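Local coordinates for O-methyltransferase (Bacillus halodurans, PDB 2GPY), which is a putative O-methyltransferase that probably transfers a methyl group from S-adenosylmethionine to a hydroxyl of a substrate not yet identified, at residues T63-S68 against H95-A100; L41-L46 against A69-Q74; D113-G118 against Y139-D144. All blocks are in the same frame, centred on the assembly; numbering follows the deposited sequence. Where two conformers were deposited one is given.

Contact 1: T63-S68 against H95-A100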
loop_
_atom_site.group_PDB
_atom_site.type_symbol
_atom_site.label_atom_id
_atom_site.label_comp_id
_atom_site.label_asym_id
_atom_site.label_seq_id
_atom_site.Cartn_x
_atom_site.Cartn_y
_atom_site.Cartn_z
ATOM N N THR B 63 5.350 -17.736 -13.008
ATOM C CA THR B 63 6.248 -16.787 -13.670
ATOM C C THR B 63 5.843 -16.388 -15.070
ATOM O O THR B 63 6.129 -15.266 -15.492
ATOM C CB THR B 63 7.785 -17.072 -13.436
ATOM O OG1 THR B 63 8.631 -16.717 -14.554
ATOM C CG2 THR B 63 8.038 -18.363 -12.900
ATOM N N ALA B 64 5.161 -17.299 -15.760
ATOM C CA ALA B 64 4.765 -17.129 -17.154
ATOM C C ALA B 64 6.066 -16.850 -17.930
ATOM O O ALA B 64 6.999 -17.640 -17.793
ATOM C CB ALA B 64 3.665 -16.005 -17.285
ATOM N N ILE B 65 6.202 -15.746 -18.670
ATOM C CA ILE B 65 7.477 -15.522 -19.385
ATOM C C ILE B 65 8.420 -14.572 -18.645
ATOM O O ILE B 65 9.374 -14.051 -19.229
ATOM C CB ILE B 65 7.298 -15.124 -20.905
ATOM C CG1 ILE B 65 6.522 -13.802 -21.034
ATOM C CG2 ILE B 65 6.690 -16.309 -21.709
ATOM C CD1 ILE B 65 6.749 -13.078 -22.359
ATOM N N GLY B 66 8.122 -14.321 -17.362
ATOM C CA GLY B 66 9.019 -13.578 -16.484
ATOM C C GLY B 66 8.808 -12.065 -16.446
ATOM O O GLY B 66 9.594 -11.351 -15.827
ATOM N N TYR B 67 7.732 -11.578 -17.053
ATOM C CA TYR B 67 7.480 -10.130 -17.078
ATOM C C TYR B 67 7.348 -9.490 -15.685
ATOM O O TYR B 67 8.051 -8.502 -15.384
ATOM C CB TYR B 67 6.247 -9.863 -17.919
ATOM C CG TYR B 67 5.893 -8.400 -18.049
ATOM C CD1 TYR B 67 6.543 -7.592 -18.964
ATOM C CD2 TYR B 67 4.884 -7.854 -17.268
ATOM C CE1 TYR B 67 6.200 -6.230 -19.083
ATOM C CE2 TYR B 67 4.518 -6.522 -17.392
ATOM C CZ TYR B 67 5.171 -5.722 -18.295
ATOM O OH TYR B 67 4.747 -4.418 -18.404
ATOM N N SER B 68 6.493 -10.060 -14.828
ATOM C CA SER B 68 6.302 -9.483 -13.480
ATOM C C SER B 68 7.558 -9.604 -12.610
ATOM O O SER B 68 7.903 -8.658 -11.906
ATOM C CB SER B 68 5.062 -10.043 -12.771
ATOM O OG SER B 68 3.881 -9.589 -13.413
ATOM N N HIS B 95 13.569 -17.792 -18.380
ATOM C CA HIS B 95 14.960 -17.900 -17.967
ATOM C C HIS B 95 15.866 -17.083 -18.913
ATOM O O HIS B 95 16.793 -16.415 -18.469
ATOM C CB HIS B 95 15.354 -19.372 -17.929
ATOM C CG HIS B 95 16.550 -19.661 -17.083
ATOM N ND1 HIS B 95 17.783 -19.956 -17.618
ATOM C CD2 HIS B 95 16.698 -19.724 -15.737
ATOM C CE1 HIS B 95 18.641 -20.192 -16.641
ATOM N NE2 HIS B 95 18.007 -20.054 -15.489
ATOM N N LYS B 96 15.578 -17.136 -20.211
ATOM C CA LYS B 96 16.300 -16.336 -21.196
ATOM C C LYS B 96 16.068 -14.831 -21.031
ATOM O O LYS B 96 17.017 -14.031 -21.122
ATOM C CB LYS B 96 15.940 -16.774 -22.627
ATOM C CG LYS B 96 16.388 -18.197 -22.948
ATOM C CD LYS B 96 15.939 -18.613 -24.332
ATOM C CE LYS B 96 16.493 -19.992 -24.701
ATOM N NZ LYS B 96 15.592 -21.022 -24.201
ATOM N N HIS B 97 14.821 -14.420 -20.804
ATOM C CA HIS B 97 14.575 -12.973 -20.552
ATOM C C HIS B 97 15.298 -12.435 -19.312
ATOM O O HIS B 97 15.816 -11.316 -19.295
ATOM C CB HIS B 97 13.078 -12.734 -20.403
ATOM C CG HIS B 97 12.345 -12.910 -21.687
ATOM N ND1 HIS B 97 11.078 -13.436 -21.762
ATOM C CD2 HIS B 97 12.715 -12.622 -22.956
ATOM C CE1 HIS B 97 10.696 -13.466 -23.027
ATOM N NE2 HIS B 97 11.670 -12.979 -23.767
ATOM N N VAL B 98 15.296 -13.222 -18.255
ATOM C CA VAL B 98 16.008 -12.831 -17.029
ATOM C C VAL B 98 17.507 -12.656 -17.351
ATOM O O VAL B 98 18.133 -11.666 -16.949
ATOM C CB VAL B 98 15.744 -13.858 -15.901
ATOM C CG1 VAL B 98 16.742 -13.672 -14.771
ATOM C CG2 VAL B 98 14.301 -13.705 -15.376
ATOM N N LYS B 99 18.074 -13.606 -18.100
ATOM C CA LYS B 99 19.466 -13.538 -18.507
ATOM C C LYS B 99 19.728 -12.333 -19.405
ATOM O O LYS B 99 20.748 -11.650 -19.247
ATOM C CB LYS B 99 19.884 -14.821 -19.237
ATOM C CG LYS B 99 20.194 -15.996 -18.310
ATOM C CD LYS B 99 20.505 -17.289 -19.096
ATOM C CE LYS B 99 21.962 -17.356 -19.511
ATOM N NZ LYS B 99 22.369 -18.727 -20.000
ATOM N N ALA B 100 18.814 -12.075 -20.346
ATOM C CA ALA B 100 18.944 -10.944 -21.273
ATOM C C ALA B 100 19.219 -9.629 -20.552
ATOM O O ALA B 100 19.985 -8.788 -21.047
ATOM C CB ALA B 100 17.684 -10.803 -22.095
#

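Contact 2: L41-L46 against A69-Q74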
loop_
_atom_site.group_PDB
_atom_site.type_symbol
_atom_site.label_atom_id
_atom_site.label_comp_id
_atom_site.label_asym_id
_atom_site.label_seq_id
_atom_site.Cartn_x
_atom_site.Cartn_y
_atom_site.Cartn_z
ATOM N N LEU B 41 -1.550 -0.741 -16.545
ATOM C CA LEU B 41 -1.930 0.130 -15.427
ATOM C C LEU B 41 -1.899 -0.524 -14.069
ATOM O O LEU B 41 -1.433 0.096 -13.125
ATOM C CB LEU B 41 -3.252 0.858 -15.665
ATOM C CG LEU B 41 -2.921 2.367 -15.648
ATOM C CD1 LEU B 41 -2.805 2.943 -17.018
ATOM C CD2 LEU B 41 -3.949 3.130 -14.861
ATOM N N GLY B 42 -2.367 -1.765 -13.964
ATOM C CA GLY B 42 -2.228 -2.540 -12.720
ATOM C C GLY B 42 -0.766 -2.746 -12.335
ATOM O O GLY B 42 -0.401 -2.705 -11.149
HETATM N N MSE B 43 0.066 -3.011 -13.341
HETATM C CA MSE B 43 1.476 -3.297 -13.088
HETATM C C MSE B 43 2.149 -2.047 -12.530
HETATM O O MSE B 43 2.921 -2.124 -11.577
HETATM C CB MSE B 43 2.187 -3.784 -14.379
HETATM C CG MSE B 43 3.707 -3.834 -14.182
HETATM SE SE MSE B 43 4.150 -5.262 -12.915
HETATM C CE MSE B 43 4.030 -6.269 -13.846
ATOM N N GLU B 44 1.890 -0.893 -13.143
ATOM C CA GLU B 44 2.540 0.336 -12.686
ATOM C C GLU B 44 2.131 0.650 -11.244
ATOM O O GLU B 44 2.957 1.063 -10.416
ATOM C CB GLU B 44 2.213 1.507 -13.612
ATOM C CG GLU B 44 2.824 1.342 -15.016
ATOM C CD GLU B 44 4.368 1.412 -15.028
ATOM O OE1 GLU B 44 4.963 2.046 -14.131
ATOM O OE2 GLU B 44 4.981 0.834 -15.949
ATOM N N SER B 45 0.846 0.472 -10.962
ATOM C CA SER B 45 0.348 0.671 -9.592
ATOM C C SER B 45 0.942 -0.306 -8.619
ATOM O O SER B 45 1.363 0.097 -7.519
ATOM C CB SER B 45 -1.180 0.611 -9.555
ATOM O OG SER B 45 -1.670 1.809 -10.100
ATOM N N LEU B 46 1.006 -1.578 -9.004
ATOM C CA LEU B 46 1.608 -2.585 -8.144
ATOM C C LEU B 46 3.057 -2.262 -7.830
ATOM O O LEU B 46 3.492 -2.398 -6.687
ATOM C CB LEU B 46 1.522 -3.996 -8.744
ATOM C CG LEU B 46 1.898 -5.104 -7.754
ATOM C CD1 LEU B 46 0.827 -5.150 -6.642
ATOM C CD2 LEU B 46 2.068 -6.450 -8.400
ATOM N N ALA B 69 8.253 -10.743 -12.685
ATOM C CA ALA B 69 9.479 -10.955 -11.911
ATOM C C ALA B 69 10.494 -9.888 -12.316
ATOM O O ALA B 69 11.124 -9.254 -11.471
ATOM C CB ALA B 69 10.076 -12.347 -12.153
ATOM N N ILE B 70 10.673 -9.721 -13.626
ATOM C CA ILE B 70 11.597 -8.725 -14.168
ATOM C C ILE B 70 11.262 -7.302 -13.751
ATOM O O ILE B 70 12.142 -6.582 -13.269
ATOM C CB ILE B 70 11.745 -8.852 -15.708
ATOM C CG1 ILE B 70 12.587 -10.107 -16.012
ATOM C CG2 ILE B 70 12.391 -7.608 -16.307
ATOM C CD1 ILE B 70 12.524 -10.576 -17.479
ATOM N N ARG B 71 10.009 -6.893 -13.940
ATOM C CA ARG B 71 9.631 -5.532 -13.618
ATOM C C ARG B 71 9.712 -5.234 -12.124
ATOM O O ARG B 71 10.115 -4.123 -11.725
ATOM C CB ARG B 71 8.251 -5.248 -14.190
ATOM C CG ARG B 71 8.395 -5.175 -15.706
ATOM C CD ARG B 71 7.515 -4.183 -16.335
ATOM N NE ARG B 71 7.762 -2.824 -15.863
ATOM C CZ ARG B 71 6.862 -1.862 -15.964
ATOM N NH1 ARG B 71 5.707 -2.134 -16.535
ATOM N NH2 ARG B 71 7.110 -0.627 -15.494
HETATM N N MSE B 72 9.383 -6.225 -11.287
HETATM C CA MSE B 72 9.600 -6.058 -9.837
HETATM C C MSE B 72 11.081 -5.942 -9.461
HETATM O O MSE B 72 11.455 -5.065 -8.631
HETATM C CB MSE B 72 8.965 -7.212 -9.025
HETATM C CG MSE B 72 7.451 -7.200 -9.136
HETATM SE SE MSE B 72 6.593 -8.560 -7.959
HETATM C CE MSE B 72 7.220 -10.220 -8.841
ATOM N N ALA B 73 11.923 -6.801 -10.053
ATOM C CA ALA B 73 13.360 -6.724 -9.786
ATOM C C ALA B 73 13.915 -5.360 -10.211
ATOM O O ALA B 73 14.743 -4.783 -9.513
ATOM C CB ALA B 73 14.132 -7.866 -10.499
ATOM N N GLN B 74 13.465 -4.854 -11.359
ATOM C CA GLN B 74 13.934 -3.548 -11.827
ATOM C C GLN B 74 13.459 -2.421 -10.911
ATOM O O GLN B 74 14.203 -1.453 -10.686
ATOM C CB GLN B 74 13.471 -3.286 -13.253
ATOM C CG GLN B 74 14.180 -4.133 -14.284
ATOM C CD GLN B 74 13.712 -3.791 -15.686
ATOM O OE1 GLN B 74 14.521 -3.655 -16.595
ATOM N NE2 GLN B 74 12.401 -3.639 -15.862
#

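Contact 3: D113-G118 against Y139-D144. With ZN (zinc ion), chain J.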
loop_
_atom_site.group_PDB
_atom_site.type_symbol
_atom_site.label_atom_id
_atom_site.label_comp_id
_atom_site.label_asym_id
_atom_site.label_seq_id
_atom_site.Cartn_x
_atom_site.Cartn_y
_atom_site.Cartn_z
ATOM N N ASP B 113 5.745 -27.753 -10.263
ATOM C CA ASP B 113 4.398 -27.516 -9.779
ATOM C C ASP B 113 4.487 -26.955 -8.359
ATOM O O ASP B 113 4.967 -27.645 -7.449
ATOM C CB ASP B 113 3.652 -28.856 -9.764
ATOM C CG ASP B 113 2.179 -28.714 -9.394
ATOM O OD1 ASP B 113 1.833 -27.915 -8.503
ATOM O OD2 ASP B 113 1.370 -29.450 -10.000
ATOM N N ALA B 114 4.015 -25.725 -8.151
ATOM C CA ALA B 114 4.109 -25.080 -6.832
ATOM C C ALA B 114 3.487 -25.886 -5.700
ATOM O O ALA B 114 3.949 -25.815 -4.567
ATOM C CB ALA B 114 3.514 -23.666 -6.873
ATOM N N LEU B 115 2.443 -26.648 -6.010
ATOM C CA LEU B 115 1.732 -27.429 -4.992
ATOM C C LEU B 115 2.550 -28.638 -4.570
ATOM O O LEU B 115 2.274 -29.257 -3.555
ATOM C CB LEU B 115 0.363 -27.846 -5.511
ATOM C CG LEU B 115 -0.879 -27.239 -4.841
ATOM C CD1 LEU B 115 -0.678 -25.839 -4.251
ATOM C CD2 LEU B 115 -2.044 -27.272 -5.808
ATOM N N GLN B 116 3.582 -28.945 -5.353
ATOM C CA GLN B 116 4.498 -30.029 -5.048
ATOM C C GLN B 116 5.835 -29.523 -4.493
ATOM O O GLN B 116 6.694 -30.331 -4.105
ATOM C CB GLN B 116 4.706 -30.892 -6.295
ATOM C CG GLN B 116 3.392 -31.492 -6.801
ATOM C CD GLN B 116 3.590 -32.618 -7.782
ATOM O OE1 GLN B 116 3.339 -33.770 -7.452
ATOM N NE2 GLN B 116 4.063 -32.299 -8.996
ATOM N N LEU B 117 5.993 -28.199 -4.443
ATOM C CA LEU B 117 7.263 -27.557 -4.066
ATOM C C LEU B 117 7.273 -26.920 -2.680
ATOM O O LEU B 117 8.234 -26.237 -2.320
ATOM C CB LEU B 117 7.664 -26.490 -5.097
ATOM C CG LEU B 117 8.221 -26.932 -6.457
ATOM C CD1 LEU B 117 8.718 -25.731 -7.217
ATOM C CD2 LEU B 117 9.320 -27.981 -6.336
ATOM N N GLY B 118 6.215 -27.148 -1.904
ATOM C CA GLY B 118 6.090 -26.574 -0.563
ATOM C C GLY B 118 7.271 -26.864 0.353
ATOM O O GLY B 118 7.817 -25.949 0.983
ATOM N N TYR B 139 -5.617 -21.158 -7.206
ATOM C CA TYR B 139 -5.402 -19.924 -6.446
ATOM C C TYR B 139 -5.547 -20.134 -4.917
ATOM O O TYR B 139 -4.681 -19.751 -4.142
ATOM C CB TYR B 139 -6.398 -18.865 -6.939
ATOM C CG TYR B 139 -6.496 -17.608 -6.108
ATOM C CD1 TYR B 139 -5.394 -16.775 -5.926
ATOM C CD2 TYR B 139 -7.706 -17.233 -5.533
ATOM C CE1 TYR B 139 -5.499 -15.589 -5.157
ATOM C CE2 TYR B 139 -7.826 -16.062 -4.795
ATOM C CZ TYR B 139 -6.722 -15.257 -4.592
ATOM O OH TYR B 139 -6.872 -14.095 -3.848
ATOM N N ARG B 140 -6.634 -20.762 -4.501
ATOM C CA ARG B 140 -6.887 -20.979 -3.068
ATOM C C ARG B 140 -5.863 -21.921 -2.433
ATOM O O ARG B 140 -5.432 -21.696 -1.299
ATOM C CB ARG B 140 -8.240 -21.623 -2.867
ATOM C CG ARG B 140 -9.405 -20.719 -2.946
ATOM C CD ARG B 140 -10.286 -21.058 -1.755
ATOM N NE ARG B 140 -11.699 -21.167 -2.089
ATOM C CZ ARG B 140 -12.675 -21.215 -1.190
ATOM N NH1 ARG B 140 -12.399 -21.145 0.107
ATOM N NH2 ARG B 140 -13.931 -21.323 -1.593
ATOM N N ARG B 141 -5.514 -22.993 -3.148
ATOM C CA ARG B 141 -4.516 -23.942 -2.653
ATOM C C ARG B 141 -3.163 -23.256 -2.536
ATOM O O ARG B 141 -2.451 -23.477 -1.559
ATOM C CB ARG B 141 -4.412 -25.192 -3.546
ATOM C CG ARG B 141 -5.655 -26.068 -3.509
ATOM C CD ARG B 141 -5.365 -27.384 -4.184
ATOM N NE ARG B 141 -5.017 -28.409 -3.201
ATOM C CZ ARG B 141 -4.508 -29.600 -3.508
ATOM N NH1 ARG B 141 -4.253 -29.920 -4.777
ATOM N NH2 ARG B 141 -4.242 -30.471 -2.542
ATOM N N PHE B 142 -2.828 -22.390 -3.505
ATOM C CA PHE B 142 -1.581 -21.631 -3.434
ATOM C C PHE B 142 -1.553 -20.696 -2.232
ATOM O O PHE B 142 -0.518 -20.561 -1.550
ATOM C CB PHE B 142 -1.354 -20.779 -4.690
ATOM C CG PHE B 142 -1.090 -21.575 -5.930
ATOM C CD1 PHE B 142 -0.527 -22.848 -5.857
ATOM C CD2 PHE B 142 -1.390 -21.035 -7.178
ATOM C CE1 PHE B 142 -0.270 -23.579 -7.019
ATOM C CE2 PHE B 142 -1.151 -21.779 -8.354
ATOM C CZ PHE B 142 -0.589 -23.035 -8.265
ATOM N N PHE B 143 -2.679 -20.025 -2.002
ATOM C CA PHE B 143 -2.813 -19.149 -0.841
ATOM C C PHE B 143 -2.550 -19.932 0.456
ATOM O O PHE B 143 -1.712 -19.532 1.256
ATOM C CB PHE B 143 -4.186 -18.465 -0.792
ATOM C CG PHE B 143 -4.307 -17.412 0.303
ATOM C CD1 PHE B 143 -4.564 -17.763 1.624
ATOM C CD2 PHE B 143 -4.130 -16.081 0.008
ATOM C CE1 PHE B 143 -4.657 -16.778 2.630
ATOM C CE2 PHE B 143 -4.213 -15.091 0.997
ATOM C CZ PHE B 143 -4.504 -15.444 2.312
ATOM N N ASP B 144 -3.255 -21.045 0.648
ATOM C CA ASP B 144 -3.137 -21.812 1.898
ATOM C C ASP B 144 -1.718 -22.348 2.119
ATOM O O ASP B 144 -1.211 -22.363 3.247
ATOM C CB ASP B 144 -4.155 -22.958 1.906
ATOM C CG ASP B 144 -5.557 -22.484 2.286
ATOM O OD1 ASP B 144 -5.706 -21.302 2.652
ATOM O OD2 ASP B 144 -6.515 -23.275 2.224
HETATM ZN ZN ZN J . -7.089 -20.788 4.107
HETATM O O HOH W 1 -8.808 -20.993 2.945
#

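Contact 1: T63-S68 against H95-A100
H97 reaches from helix 88-100 to the backbone of I65, in the loop that follows strand 57-61 of a Rossmann-like methyltransferase fold; by sequence and position this is probably the glycine-containing loop that in relatives binds S-adenosylmethionine. H97 ND1 donates to I65 O at 3.1 Å, and the N-H...O angle of 170° makes the bond nearly straight. The acceptor sits at the imidazole edge, 6° out of the ring plane, while the donor lies in the carbonyl plane of I65. Crossing the histidine obliquely, I65 brings CD1 to 4.0 Å from H97 CE1, the aliphatic tip meeting the ring carbon next to the donor. With CG anti to its carbonyl carbon (chi1 -69°), H97 places ND1 within bonding distance of I65 O. The other ring nitrogen, NE2, binds a zinc ion together with E29 and E93, so metal and carbonyl hold the imidazole from two nitrogens and fix its rotation. The ring of Y22 also meets it, steeply inclined. Further out, the loop is shaped by a type II' turn from T63 to G66, and A64 N is bonded to E85. G66 holds the N-cap position of helix 67-75; a CB here would probably crowd I65 O, the very acceptor H97 uses. The turn itself is closed by G66 N, which bonds to T63 O at 2.9 Å.

Contact 2: L41-L46 against A69-Q74
The guanidinium of R71 and the carboxylate of E44 meet with their planes 46° apart. E44 OE2 lies at the guanidinium edge, exactly in its plane, whereas R71 NH2 approaches that oxygen from above the carboxylate plane, 37° out of it. The resulting salt bridge is short, with R71 NH2 at 2.6 Å from E44 OE2 and an N-H...O angle of 160°. R71 NH1 adds a weak, bent bond to the same E44 OE2 at 3.1 Å, so a single oxygen takes both terminal nitrogens. At an oblique position to the guanidinium, selenomethionine M43 brings its CG to 3.5 Å from R71 NH1. The side chains of E44 and R71 cross at about a right angle, and bends in both (E44 at chi2, R71 at chi2 and chi3) bring E44 OE2 to the R71 guanidinium. In the Rossmann-like fold these are helices 40-53 and 67-75, which flank strand 57-61 in sequence; M43 and R71 have the nearest CA atoms, 8.5 Å apart. On the same helix as R71, M72 packs on I58 and E60 of that strand. R71 NH1 is also hydrogen-bonded to Y67 OH, and R200 of the second subunit packs against E44.

Contact 3: D113-G118 against Y139-D144
L115 and F142 form the tight half of this contact, with A114 beside them. L115 CD1 stands 3.4 Å from F142 CD1 and almost as near to F142 CE1, a close apolar approach in which the methyl comes at the ring obliquely. A114 CB meets F142 CE1 at 3.8 Å, so two side chains of the loop meet the phenyl, both near CE1. F142 and A114 both also touch I61 of strand 57-61, which places this half against the sheet. The other half opens to solvent. There R141 lays a face of its guanidinium over L115 CG, with R141 NH1 3.6 Å from L115 CD2; a bend at chi3 (97°) carries the guanidinium of this exposed arginine across the leucine, and the evidence between these segments is packing alone. L115 thus stands between the phenyl and the arginine: CD1 meets the phenyl and CD2 the arginine's NH1 end, while both methyls also reach R141 CB. Cutting L115 back to an alanine is likely to open a gap beside the F142 ring and to leave the R141 guanidinium without the apolar surface it lies over. The loop holds its own shape: D113 OD1 accepts from L115 N at 2.9 Å in an Asx turn, and Q116 N bonds to D113 O at 2.8 Å. Farther along the helix, D144 OD1 binds a zinc ion at 2.1 Å, with a water and H194 as further ligands. Helix 139-146 belongs to the crossover from strand 127-133 to strand 154-159. It packs here on the loop leaving strand 107-111, whose aspartate-alanine pair is consistent with the segment that borders the adenine in S-adenosylmethionine-dependent methyltransferases of this fold.

Contacts 1 and 2 are buried and share helix 67-75: residues 63-68 lead into it, residues 69-74 continue it, and I70 of contact 2 packs its CD1 on H97 CB and V98 N of contact 1. Contact 3 is only partly buried and lies across the chain centre from contact 2, about 22 Å between centres. The chemistry follows the setting. A ring nitrogen and a backbone carbonyl make one directional bond in contact 1, an ion pair joins two helices in contact 2, and contact 3 relies on apolar packing. Zinc ions are bound by H97 in contact 1 and by exposed D144 in contact 3, but only H97 also bonds across its contact.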